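Local coordinates for protein BtGH115A (Bacteroides thetaiotaomicron, PDB 5BY3) that hydrolyses decorated arabinogalactans as a family GH115 4-O-methyl-alpha-glucuronidase, probably removing the (4-O-methyl)glucuronic acid groups that the polysaccharide carries, at residues 572-576 / 587-591; 500-504 / 515-521; 492-496 / 529-533; 591-595 / 624-628. All coordinates share one frame; numbering follows the deposited sequence.

Interaction 1: residues 572-576 / 587-591; sequences KLLYA and EKSDA
Ser589, Tyr575 and Lys588 carry the contact between two consecutive helices, 552-580 and 587-603, which a short connection folds into an antiparallel helical hairpin. The local axes run 174° apart in direction and approach to 7.9 Å, a close approach at which two small residues, Ser589 and Ala576, meet. The CA of Ser589 comes within 4.2 Å of the CA of Lys572. The Tyr575 ring, its CG turned anti to the carbonyl carbon (chi1 -67°), reaches across to helix 587-603 and meets Lys588 along the aliphatic part of that chain. Lys588 CB touches Tyr575 CD2 (3.4 Å), while Lys588 CD lies over the ring face, 4.1 Å from the centroid of Tyr575, in a CH-pi contact. Lys572 adds its CG against the carbonyl oxygen of Ser589, then sends its amino group away to the backbone oxygens of Val624 and Asn626. Ala576 fills in beside the serine with its methyl group. The polar link between the helices is side chain to backbone: Ser589 OG donates to Lys572 O at 2.7 Å, the donor tilted 19° from the carbonyl plane.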
loop_
_atom_site.group_PDB
_atom_site.type_symbol
_atom_site.label_atom_id
_atom_site.label_comp_id
_atom_site.label_asym_id
_atom_site.label_seq_id
_atom_site.Cartn_x
_atom_site.Cartn_y
_atom_site.Cartn_z
ATOM N N LYS A 572 21.039 -3.374 16.488
ATOM C CA LYS A 572 22.254 -3.685 15.736
ATOM C C LYS A 572 22.967 -2.413 15.323
ATOM O O LYS A 572 24.204 -2.279 15.488
ATOM C CB LYS A 572 21.949 -4.528 14.485
ATOM C CG LYS A 572 23.194 -4.987 13.681
ATOM C CD LYS A 572 22.808 -5.586 12.331
ATOM C CE LYS A 572 22.543 -4.520 11.255
ATOM N NZ LYS A 572 22.224 -5.138 9.944
ATOM N N LEU A 573 22.177 -1.484 14.799
ATOM C CA LEU A 573 22.713 -0.256 14.245
ATOM C C LEU A 573 22.934 0.801 15.326
ATOM O O LEU A 573 23.908 1.546 15.249
ATOM C CB LEU A 573 21.850 0.236 13.029
ATOM C CG LEU A 573 22.099 -0.717 11.834
ATOM C CD1 LEU A 573 20.863 -1.113 11.053
ATOM C CD2 LEU A 573 23.202 -0.216 10.919
ATOM N N LEU A 574 22.063 0.878 16.337
ATOM C CA LEU A 574 22.308 1.871 17.383
ATOM C C LEU A 574 23.441 1.508 18.358
ATOM O O LEU A 574 24.223 2.403 18.709
ATOM C CB LEU A 574 21.037 2.288 18.096
ATOM C CG LEU A 574 20.145 3.094 17.167
ATOM C CD1 LEU A 574 18.863 3.438 17.900
ATOM C CD2 LEU A 574 20.850 4.348 16.685
ATOM N N TYR A 575 23.551 0.231 18.772
ATOM C CA TYR A 575 24.701 -0.207 19.588
ATOM C C TYR A 575 25.990 -0.008 18.805
ATOM O O TYR A 575 26.987 0.413 19.357
ATOM C CB TYR A 575 24.624 -1.677 19.992
ATOM C CG TYR A 575 23.512 -2.101 20.950
ATOM C CD1 TYR A 575 23.067 -1.260 21.976
ATOM C CD2 TYR A 575 22.965 -3.405 20.862
ATOM C CE1 TYR A 575 22.058 -1.661 22.842
ATOM C CE2 TYR A 575 21.967 -3.831 21.734
ATOM C CZ TYR A 575 21.515 -2.964 22.727
ATOM O OH TYR A 575 20.514 -3.399 23.586
ATOM N N ALA A 576 25.945 -0.309 17.504
ATOM C CA ALA A 576 27.058 -0.063 16.602
ATOM C C ALA A 576 27.509 1.405 16.629
ATOM O O ALA A 576 28.737 1.688 16.623
ATOM C CB ALA A 576 26.687 -0.486 15.191
ATOM N N GLU A 587 30.001 -6.394 20.560
ATOM C CA GLU A 587 29.384 -7.701 20.629
ATOM C C GLU A 587 27.860 -7.620 20.722
ATOM O O GLU A 587 27.164 -8.507 20.241
ATOM C CB GLU A 587 29.988 -8.529 21.763
ATOM C CG GLU A 587 31.194 -9.369 21.327
ATOM C CD GLU A 587 30.836 -10.657 20.555
ATOM O OE1 GLU A 587 31.737 -11.221 19.887
ATOM O OE2 GLU A 587 29.671 -11.123 20.601
ATOM N N LYS A 588 27.348 -6.544 21.309
ATOM C CA LYS A 588 25.902 -6.341 21.389
ATOM C C LYS A 588 25.285 -6.152 19.988
ATOM O O LYS A 588 24.153 -6.608 19.725
ATOM C CB LYS A 588 25.573 -5.148 22.272
ATOM C CG LYS A 588 25.867 -5.356 23.741
ATOM C CD LYS A 588 24.958 -4.481 24.567
ATOM C CE LYS A 588 24.502 -5.207 25.832
ATOM N NZ LYS A 588 23.861 -4.269 26.802
ATOM N N SER A 589 26.057 -5.528 19.091
ATOM C CA SER A 589 25.625 -5.299 17.707
ATOM C C SER A 589 25.524 -6.599 16.950
ATOM O O SER A 589 24.523 -6.851 16.258
ATOM C CB SER A 589 26.565 -4.347 16.989
ATOM O OG SER A 589 26.162 -4.201 15.648
ATOM N N ASP A 590 26.561 -7.423 17.097
ATOM C CA ASP A 590 26.581 -8.760 16.520
ATOM C C ASP A 590 25.467 -9.633 17.090
ATOM O O ASP A 590 24.804 -10.346 16.339
ATOM C CB ASP A 590 27.970 -9.409 16.642
ATOM C CG ASP A 590 29.005 -8.838 15.620
ATOM O OD1 ASP A 590 28.629 -8.398 14.503
ATOM O OD2 ASP A 590 30.217 -8.852 15.927
ATOM N N ALA A 591 25.226 -9.551 18.393
ATOM C CA ALA A 591 24.180 -10.369 19.001
ATOM C C ALA A 591 22.791 -10.037 18.409
ATOM O O ALA A 591 22.000 -10.946 18.068
ATOM C CB ALA A 591 24.192 -10.251 20.529
#

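Interaction 2: residues 500-504 / 515-521; sequences FMGNT and VVKDLPW
Met501 and Leu519 form the tight, buried side of a contact whose other side, at Asn503 and Lys517, is looser and nearer solvent. On the buried side, the type I turn from Phe500 to Asn503 presses apolar groups against Leu519 and Trp521. The selenomethionine side chain of Met501, bent at chi2 and chi3, crosses Leu519 at about a right angle and brings its CE to 3.3 Å from Leu519 CD1. Its selenium also lies obliquely beside the Trp521 ring, a Met-aromatic contact, and Leu519 CD2 packs against Asn503 CB at 3.8 Å. Leu573 and Leu574 of helix 552-580 pack on Met501 as well. Polar groups pin the turn down: Lys517 N donates to Gly502 O (3.1 Å, 162° at the hydrogen), and Asn503 ND2 donates to Asp518 O at 2.8 Å from a position tilted out of the carbonyl plane. One water donates to both Met501 O and Lys517 O, joining the two backbones a second way. Toward solvent the fit is looser. Exposed Lys517 folds back until its CD lies 3.4 Å from Asn503 O, a contact of the aliphatic chain, and Pro520 merely grazes the asparagine amide. The whole is a beta turn docked on an extended chain that ends in an inverse gamma turn centred on Pro520, within the long connection between helices 476-495 and 523-543.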
loop_
_atom_site.group_PDB
_atom_site.type_symbol
_atom_site.label_atom_id
_atom_site.label_comp_id
_atom_site.label_asym_id
_atom_site.label_seq_id
_atom_site.Cartn_x
_atom_site.Cartn_y
_atom_site.Cartn_z
ATOM N N PHE A 500 16.331 2.118 6.846
ATOM C CA PHE A 500 17.063 3.420 6.862
ATOM C C PHE A 500 18.035 3.665 8.060
ATOM O O PHE A 500 18.659 4.741 8.158
ATOM C CB PHE A 500 16.120 4.647 6.749
ATOM C CG PHE A 500 15.030 4.540 5.710
ATOM C CD1 PHE A 500 15.098 3.641 4.633
ATOM C CD2 PHE A 500 13.907 5.401 5.803
ATOM C CE1 PHE A 500 14.033 3.552 3.705
ATOM C CE2 PHE A 500 12.868 5.352 4.861
ATOM C CZ PHE A 500 12.925 4.420 3.801
HETATM N N MSE A 501 18.187 2.694 8.954
HETATM C CA MSE A 501 18.915 2.913 10.230
HETATM C C MSE A 501 20.404 2.958 10.075
HETATM O O MSE A 501 21.099 3.327 11.020
HETATM C CB MSE A 501 18.604 1.857 11.294
HETATM C CG MSE A 501 17.182 2.035 11.816
HETATM SE SE MSE A 501 16.973 3.748 12.748
HETATM C CE MSE A 501 18.399 3.557 14.072
ATOM N N GLY A 502 20.910 2.577 8.898
ATOM C CA GLY A 502 22.323 2.730 8.578
ATOM C C GLY A 502 22.713 4.123 8.109
ATOM O O GLY A 502 23.918 4.432 8.009
ATOM N N ASN A 503 21.714 4.977 7.819
ATOM C CA ASN A 503 21.963 6.297 7.216
ATOM C C ASN A 503 22.816 6.150 5.933
ATOM O O ASN A 503 23.795 6.863 5.734
ATOM C CB ASN A 503 22.633 7.261 8.250
ATOM C CG ASN A 503 22.540 8.750 7.852
ATOM O OD1 ASN A 503 21.711 9.149 7.013
ATOM N ND2 ASN A 503 23.397 9.580 8.465
ATOM N N THR A 504 22.480 5.179 5.095
ATOM C CA THR A 504 23.196 4.948 3.839
ATOM C C THR A 504 22.261 5.362 2.691
ATOM O O THR A 504 21.090 5.646 2.903
ATOM C CB THR A 504 23.569 3.447 3.652
ATOM O OG1 THR A 504 22.404 2.647 3.800
ATOM C CG2 THR A 504 24.606 2.968 4.655
ATOM N N VAL A 515 28.548 3.254 3.036
ATOM C CA VAL A 515 29.193 3.084 4.340
ATOM C C VAL A 515 28.158 3.441 5.414
ATOM O O VAL A 515 27.638 4.567 5.429
ATOM C CB VAL A 515 30.456 4.007 4.495
ATOM C CG1 VAL A 515 31.068 3.931 5.902
ATOM C CG2 VAL A 515 31.513 3.687 3.444
ATOM N N VAL A 516 27.856 2.481 6.288
ATOM C CA VAL A 516 27.083 2.716 7.498
ATOM C C VAL A 516 27.724 3.814 8.409
ATOM O O VAL A 516 28.951 3.832 8.632
ATOM C CB VAL A 516 26.814 1.385 8.227
ATOM C CG1 VAL A 516 26.376 1.616 9.665
ATOM C CG2 VAL A 516 25.739 0.578 7.500
ATOM N N LYS A 517 26.888 4.727 8.918
ATOM C CA LYS A 517 27.367 5.934 9.595
ATOM C C LYS A 517 26.318 6.502 10.548
ATOM O O LYS A 517 25.127 6.238 10.383
ATOM C CB LYS A 517 27.794 6.994 8.571
ATOM C CG LYS A 517 26.651 7.488 7.680
ATOM C CD LYS A 517 27.056 7.569 6.214
ATOM C CE LYS A 517 27.412 8.987 5.869
ATOM N NZ LYS A 517 26.226 9.852 6.143
ATOM N N ASP A 518 26.774 7.286 11.527
ATOM C CA ASP A 518 25.918 7.930 12.532
ATOM C C ASP A 518 24.647 8.564 11.946
ATOM O O ASP A 518 24.676 9.254 10.912
ATOM C CB ASP A 518 26.679 9.048 13.293
ATOM C CG ASP A 518 27.927 8.557 14.042
ATOM O OD1 ASP A 518 28.220 7.333 14.096
ATOM O OD2 ASP A 518 28.616 9.443 14.592
ATOM N N LEU A 519 23.545 8.342 12.635
ATOM C CA LEU A 519 22.357 9.137 12.453
ATOM C C LEU A 519 22.620 10.387 13.272
ATOM O O LEU A 519 23.340 10.290 14.270
ATOM C CB LEU A 519 21.137 8.367 12.959
ATOM C CG LEU A 519 20.830 7.164 12.060
ATOM C CD1 LEU A 519 20.255 6.056 12.884
ATOM C CD2 LEU A 519 19.885 7.534 10.928
ATOM N N PRO A 520 22.086 11.568 12.848
ATOM C CA PRO A 520 22.415 12.792 13.626
ATOM C C PRO A 520 21.576 12.921 14.914
ATOM O O PRO A 520 20.775 13.876 15.070
ATOM C CB PRO A 520 22.135 13.940 12.630
ATOM C CG PRO A 520 21.166 13.372 11.605
ATOM C CD PRO A 520 21.278 11.857 11.636
ATOM N N TRP A 521 21.740 11.947 15.819
ATOM C CA TRP A 521 20.980 11.919 17.069
ATOM C C TRP A 521 21.928 11.880 18.287
ATOM O O TRP A 521 23.029 11.355 18.196
ATOM C CB TRP A 521 20.011 10.730 17.102
ATOM C CG TRP A 521 19.002 10.587 15.971
ATOM C CD1 TRP A 521 18.569 11.563 15.070
ATOM C CD2 TRP A 521 18.267 9.398 15.639
ATOM N NE1 TRP A 521 17.633 11.022 14.197
ATOM C CE2 TRP A 521 17.445 9.700 14.517
ATOM C CE3 TRP A 521 18.242 8.094 16.165
ATOM C CZ2 TRP A 521 16.605 8.760 13.949
ATOM C CZ3 TRP A 521 17.441 7.182 15.600
ATOM C CH2 TRP A 521 16.604 7.505 14.513
HETATM O O HOH W 1 23.795 3.935 11.118
#

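Interaction 3: residues 492-496 / 529-533; sequences LAHIR and RLNAY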
loop_
_atom_site.group_PDB
_atom_site.type_symbol
_atom_site.label_atom_id
_atom_site.label_comp_id
_atom_site.label_asym_id
_atom_site.label_seq_id
_atom_site.Cartn_x
_atom_site.Cartn_y
_atom_site.Cartn_z
ATOM N N LEU A 492 7.602 4.812 15.366
ATOM C CA LEU A 492 9.044 4.802 15.405
ATOM C C LEU A 492 9.668 4.481 14.023
ATOM O O LEU A 492 10.776 4.978 13.711
ATOM C CB LEU A 492 9.525 3.829 16.466
ATOM C CG LEU A 492 9.296 4.153 17.951
ATOM C CD1 LEU A 492 9.270 2.836 18.685
ATOM C CD2 LEU A 492 10.338 5.076 18.596
ATOM N N ALA A 493 8.963 3.657 13.230
ATOM C CA ALA A 493 9.344 3.351 11.842
ATOM C C ALA A 493 9.168 4.582 10.936
ATOM O O ALA A 493 9.982 4.795 10.058
ATOM C CB ALA A 493 8.561 2.193 11.305
ATOM N N HIS A 494 8.162 5.416 11.208
ATOM C CA HIS A 494 7.918 6.671 10.490
ATOM C C HIS A 494 9.110 7.598 10.710
ATOM O O HIS A 494 9.572 8.288 9.800
ATOM C CB HIS A 494 6.620 7.286 11.027
ATOM C CG HIS A 494 6.161 8.534 10.334
ATOM N ND1 HIS A 494 5.433 8.513 9.161
ATOM C CD2 HIS A 494 6.241 9.843 10.699
ATOM C CE1 HIS A 494 5.120 9.756 8.814
ATOM N NE2 HIS A 494 5.585 10.582 9.735
ATOM N N ILE A 495 9.626 7.589 11.922
ATOM C CA ILE A 495 10.775 8.397 12.289
ATOM C C ILE A 495 12.006 7.935 11.511
ATOM O O ILE A 495 12.776 8.735 11.003
ATOM C CB ILE A 495 10.952 8.362 13.823
ATOM C CG1 ILE A 495 9.804 9.206 14.440
ATOM C CG2 ILE A 495 12.317 8.887 14.261
ATOM C CD1 ILE A 495 9.669 9.197 15.944
ATOM N N ARG A 496 12.156 6.630 11.394
ATOM C CA ARG A 496 13.210 6.051 10.612
ATOM C C ARG A 496 12.899 4.579 10.530
ATOM O O ARG A 496 12.821 3.890 11.544
ATOM C CB ARG A 496 14.548 6.279 11.273
ATOM C CG ARG A 496 15.682 6.090 10.299
ATOM C CD ARG A 496 16.125 7.423 9.728
ATOM N NE ARG A 496 17.176 7.217 8.725
ATOM C CZ ARG A 496 17.733 8.183 7.995
ATOM N NH1 ARG A 496 17.334 9.448 8.144
ATOM N NH2 ARG A 496 18.667 7.863 7.099
ATOM N N ARG A 529 15.262 5.879 22.364
ATOM C CA ARG A 529 14.733 5.047 21.277
ATOM C C ARG A 529 15.006 3.565 21.587
ATOM O O ARG A 529 14.103 2.719 21.468
ATOM C CB ARG A 529 15.311 5.486 19.896
ATOM C CG ARG A 529 14.721 4.797 18.646
ATOM C CD ARG A 529 15.351 5.238 17.310
ATOM N NE ARG A 529 14.947 4.407 16.150
ATOM C CZ ARG A 529 13.836 4.592 15.408
ATOM N NH1 ARG A 529 12.990 5.616 15.648
ATOM N NH2 ARG A 529 13.581 3.759 14.396
ATOM N N LEU A 530 16.242 3.240 21.968
ATOM C CA LEU A 530 16.591 1.849 22.376
ATOM C C LEU A 530 15.663 1.215 23.395
ATOM O O LEU A 530 15.345 0.029 23.267
ATOM C CB LEU A 530 18.051 1.736 22.855
ATOM C CG LEU A 530 18.989 1.613 21.658
ATOM C CD1 LEU A 530 20.454 1.608 22.049
ATOM C CD2 LEU A 530 18.594 0.382 20.850
ATOM N N ASN A 531 15.203 2.029 24.362
ATOM C CA ASN A 531 14.307 1.598 25.434
ATOM C C ASN A 531 12.865 1.460 25.055
ATOM O O ASN A 531 12.213 0.501 25.516
ATOM C CB ASN A 531 14.422 2.492 26.668
ATOM C CG ASN A 531 15.490 1.993 27.622
ATOM O OD1 ASN A 531 15.220 1.173 28.510
ATOM N ND2 ASN A 531 16.724 2.428 27.406
ATOM N N ALA A 532 12.367 2.406 24.241
ATOM C CA ALA A 532 11.017 2.322 23.701
ATOM C C ALA A 532 10.894 0.995 22.952
ATOM O O ALA A 532 9.932 0.269 23.164
ATOM C CB ALA A 532 10.672 3.530 22.804
ATOM N N TYR A 533 11.908 0.641 22.156
ATOM C CA TYR A 533 11.928 -0.637 21.453
ATOM C C TYR A 533 12.012 -1.855 22.392
ATOM O O TYR A 533 11.250 -2.824 22.224
ATOM C CB TYR A 533 12.997 -0.691 20.340
ATOM C CG TYR A 533 12.521 -0.237 18.951
ATOM C CD1 TYR A 533 11.431 -0.836 18.329
ATOM C CD2 TYR A 533 13.184 0.778 18.265
ATOM C CE1 TYR A 533 11.024 -0.440 17.086
ATOM C CE2 TYR A 533 12.765 1.205 17.011
ATOM C CZ TYR A 533 11.715 0.568 16.423
ATOM O OH TYR A 533 11.298 0.980 15.195
HETATM O O HOH W 2 12.836 1.461 12.810
#
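Arg529 of helix 523-543 reaches Leu492 O at the C-terminal end of helix 476-495. CB leaves its helix toward the other segment, and with CG anti to the backbone N (chi1 -173°) the chain runs extended through CG and CD, the latter packing near Trp521 and Leu574. NE donates to the side-chain oxygen of Asn570. At the tip, NH1 and NH2 grip one atom end-on: Arg529 NH1 lies 3.0 Å from Leu492 O, which is in the guanidinium plane, and Arg529 NH2 lies 3.1 Å from Leu492 O, above the carbonyl plane. NH2 also makes a weak bond to Arg496 O, while Ile495 CG2 touches NH1. Over faces of the guanidinium lie Tyr533 CE2 and Arg496 CB. Leu492 CD1 sits over the Tyr533 ring, 4.0 Å from the centroid of Tyr533, and a water joins Tyr533 OH to Arg496 O. A leucine here would probably cost Leu492 O both side-chain donors and leave the Asn570 oxygen without its N-H, with Arg496 O keeping its water. Leu492 O already accepts the helical bond from Arg496 N, and so gathers three donors. The positive guanidinium at this carbonyl end is likely to be favoured by the helix dipole.

Interaction 4: residues 591-595 / 624-628; sequences AAYDS and VFNRV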
loop_
_atom_site.group_PDB
_atom_site.type_symbol
_atom_site.label_atom_id
_atom_site.label_comp_id
_atom_site.label_asym_id
_atom_site.label_seq_id
_atom_site.Cartn_x
_atom_site.Cartn_y
_atom_site.Cartn_z
ATOM N N ALA A 591 25.226 -9.551 18.393
ATOM C CA ALA A 591 24.180 -10.369 19.001
ATOM C C ALA A 591 22.791 -10.037 18.409
ATOM O O ALA A 591 22.000 -10.946 18.068
ATOM C CB ALA A 591 24.192 -10.251 20.529
ATOM N N ALA A 592 22.540 -8.734 18.282
ATOM C CA ALA A 592 21.332 -8.172 17.678
ATOM C C ALA A 592 21.164 -8.663 16.252
ATOM O O ALA A 592 20.068 -9.094 15.879
ATOM C CB ALA A 592 21.376 -6.652 17.716
ATOM N N TYR A 593 22.256 -8.608 15.478
ATOM C CA TYR A 593 22.315 -9.232 14.166
ATOM C C TYR A 593 21.893 -10.708 14.278
ATOM O O TYR A 593 21.004 -11.139 13.543
ATOM C CB TYR A 593 23.723 -9.100 13.535
ATOM C CG TYR A 593 23.840 -9.796 12.187
ATOM C CD1 TYR A 593 24.141 -11.182 12.104
ATOM C CD2 TYR A 593 23.647 -9.090 10.996
ATOM C CE1 TYR A 593 24.224 -11.838 10.879
ATOM C CE2 TYR A 593 23.744 -9.723 9.759
ATOM C CZ TYR A 593 24.028 -11.094 9.704
ATOM O OH TYR A 593 24.107 -11.730 8.484
ATOM N N ASP A 594 22.497 -11.468 15.203
ATOM C CA ASP A 594 22.238 -12.917 15.296
ATOM C C ASP A 594 20.772 -13.152 15.590
ATOM O O ASP A 594 20.150 -14.083 15.059
ATOM C CB ASP A 594 23.148 -13.626 16.325
ATOM C CG ASP A 594 24.608 -13.729 15.857
ATOM O OD1 ASP A 594 24.835 -13.784 14.616
ATOM O OD2 ASP A 594 25.527 -13.739 16.739
ATOM N N SER A 595 20.206 -12.248 16.370
ATOM C CA SER A 595 18.805 -12.389 16.749
ATOM C C SER A 595 17.807 -12.253 15.552
ATOM O O SER A 595 16.865 -13.054 15.430
ATOM C CB SER A 595 18.493 -11.465 17.927
ATOM O OG SER A 595 17.119 -11.542 18.226
ATOM N N VAL A 624 23.471 -2.099 4.666
ATOM C CA VAL A 624 22.714 -1.945 5.906
ATOM C C VAL A 624 22.302 -3.292 6.571
ATOM O O VAL A 624 22.213 -3.324 7.813
ATOM C CB VAL A 624 21.517 -0.962 5.722
ATOM C CG1 VAL A 624 20.370 -1.597 4.954
ATOM C CG2 VAL A 624 20.996 -0.437 7.051
ATOM N N PHE A 625 22.079 -4.372 5.789
ATOM C CA PHE A 625 21.610 -5.649 6.360
ATOM C C PHE A 625 22.725 -6.567 6.877
ATOM O O PHE A 625 22.447 -7.643 7.426
ATOM C CB PHE A 625 20.729 -6.447 5.363
ATOM C CG PHE A 625 19.561 -5.676 4.815
ATOM C CD1 PHE A 625 18.469 -5.322 5.635
ATOM C CD2 PHE A 625 19.542 -5.275 3.493
ATOM C CE1 PHE A 625 17.397 -4.592 5.138
ATOM C CE2 PHE A 625 18.452 -4.545 2.987
ATOM C CZ PHE A 625 17.384 -4.216 3.802
ATOM N N ASN A 626 23.976 -6.175 6.670
ATOM C CA ASN A 626 25.123 -6.986 7.092
ATOM C C ASN A 626 25.430 -6.825 8.587
ATOM O O ASN A 626 24.909 -5.908 9.222
ATOM C CB ASN A 626 26.366 -6.558 6.302
ATOM C CG ASN A 626 26.295 -6.921 4.835
ATOM O OD1 ASN A 626 26.863 -6.215 4.002
ATOM N ND2 ASN A 626 25.613 -8.025 4.509
ATOM N N ARG A 627 26.316 -7.665 9.151
ATOM C CA ARG A 627 26.910 -7.284 10.452
ATOM C C ARG A 627 27.646 -6.005 10.170
ATOM O O ARG A 627 28.142 -5.800 9.061
ATOM C CB ARG A 627 27.900 -8.276 11.003
ATOM C CG ARG A 627 27.315 -9.507 11.615
ATOM C CD ARG A 627 28.417 -10.557 11.835
ATOM N NE ARG A 627 27.803 -11.788 12.332
ATOM C CZ ARG A 627 27.460 -12.841 11.584
ATOM N NH1 ARG A 627 27.669 -12.875 10.256
ATOM N NH2 ARG A 627 26.872 -13.874 12.181
ATOM N N VAL A 628 27.725 -5.154 11.181
ATOM C CA VAL A 628 28.342 -3.853 11.015
ATOM C C VAL A 628 29.883 -3.928 11.066
ATOM O O VAL A 628 30.473 -4.510 12.000
ATOM C CB VAL A 628 27.785 -2.849 12.047
ATOM C CG1 VAL A 628 28.476 -1.511 11.918
ATOM C CG2 VAL A 628 26.300 -2.656 11.835
#
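Tyr593 packs against Arg627 where the loop after helix 587-603 folds back along that helix, and an arginine of the loop lies across a tyrosine of the helix. Contacts over the ring face come first. Arg627 CG sits over it, 3.6 Å from the centroid of Tyr593, a CH-pi contact. Further along, the extended arginine brings its guanidinium across the same ring, where Arg627 CZ lies 3.5 Å from Tyr593 CE1, with the two planes 38° apart instead of stacked flat. The ring is placed there by its first torsion, CG anti to the backbone N (chi1 177°), which carries it out from the helix toward the loop. Backbone contacts come next: Tyr593 CE2 approaches Arg627 N to 3.3 Å, and Phe625 O lies at the ring edge, 3.4 Å from Tyr593 CE2. The hydroxyl at the far end is hydrogen-bonded to the amino group of Lys618. An alanine in place of Tyr593 would probably open a gap beneath Arg627, leaving its guanidinium steadied mainly by Asp594, and take from Lys618 its hydroxyl partner. Charge supplies the last kind of link, on the solvent-facing side: Asp594 OD1 and Arg627 NH2 form a salt bridge at 3.2 Å, the carboxylate oxygen lying 28° out of the guanidinium plane.

In the fold
All four interactions lie in the helical region that follows the eight-stranded parallel sheet. Interaction 3 joins helices 476-495 and 523-543 and, along the chain, encloses interaction 2, which folds up their connecting loop. Interaction 1 then pairs helices 552-580 and 587-603, and interaction 4 begins on the latter helix, sharing Ala591. The centres of interactions 1 and 4 are about 7 Å apart, linked by Lys572, whereas those of interactions 3 and 4 are about 17 Å apart and the two do not touch. Leu573 and Leu574 rest on Met501, and Tyr575 on Leu530, so that consecutive helices and the loops between them pack on one another, with helix 552-580 touching the other three contacts.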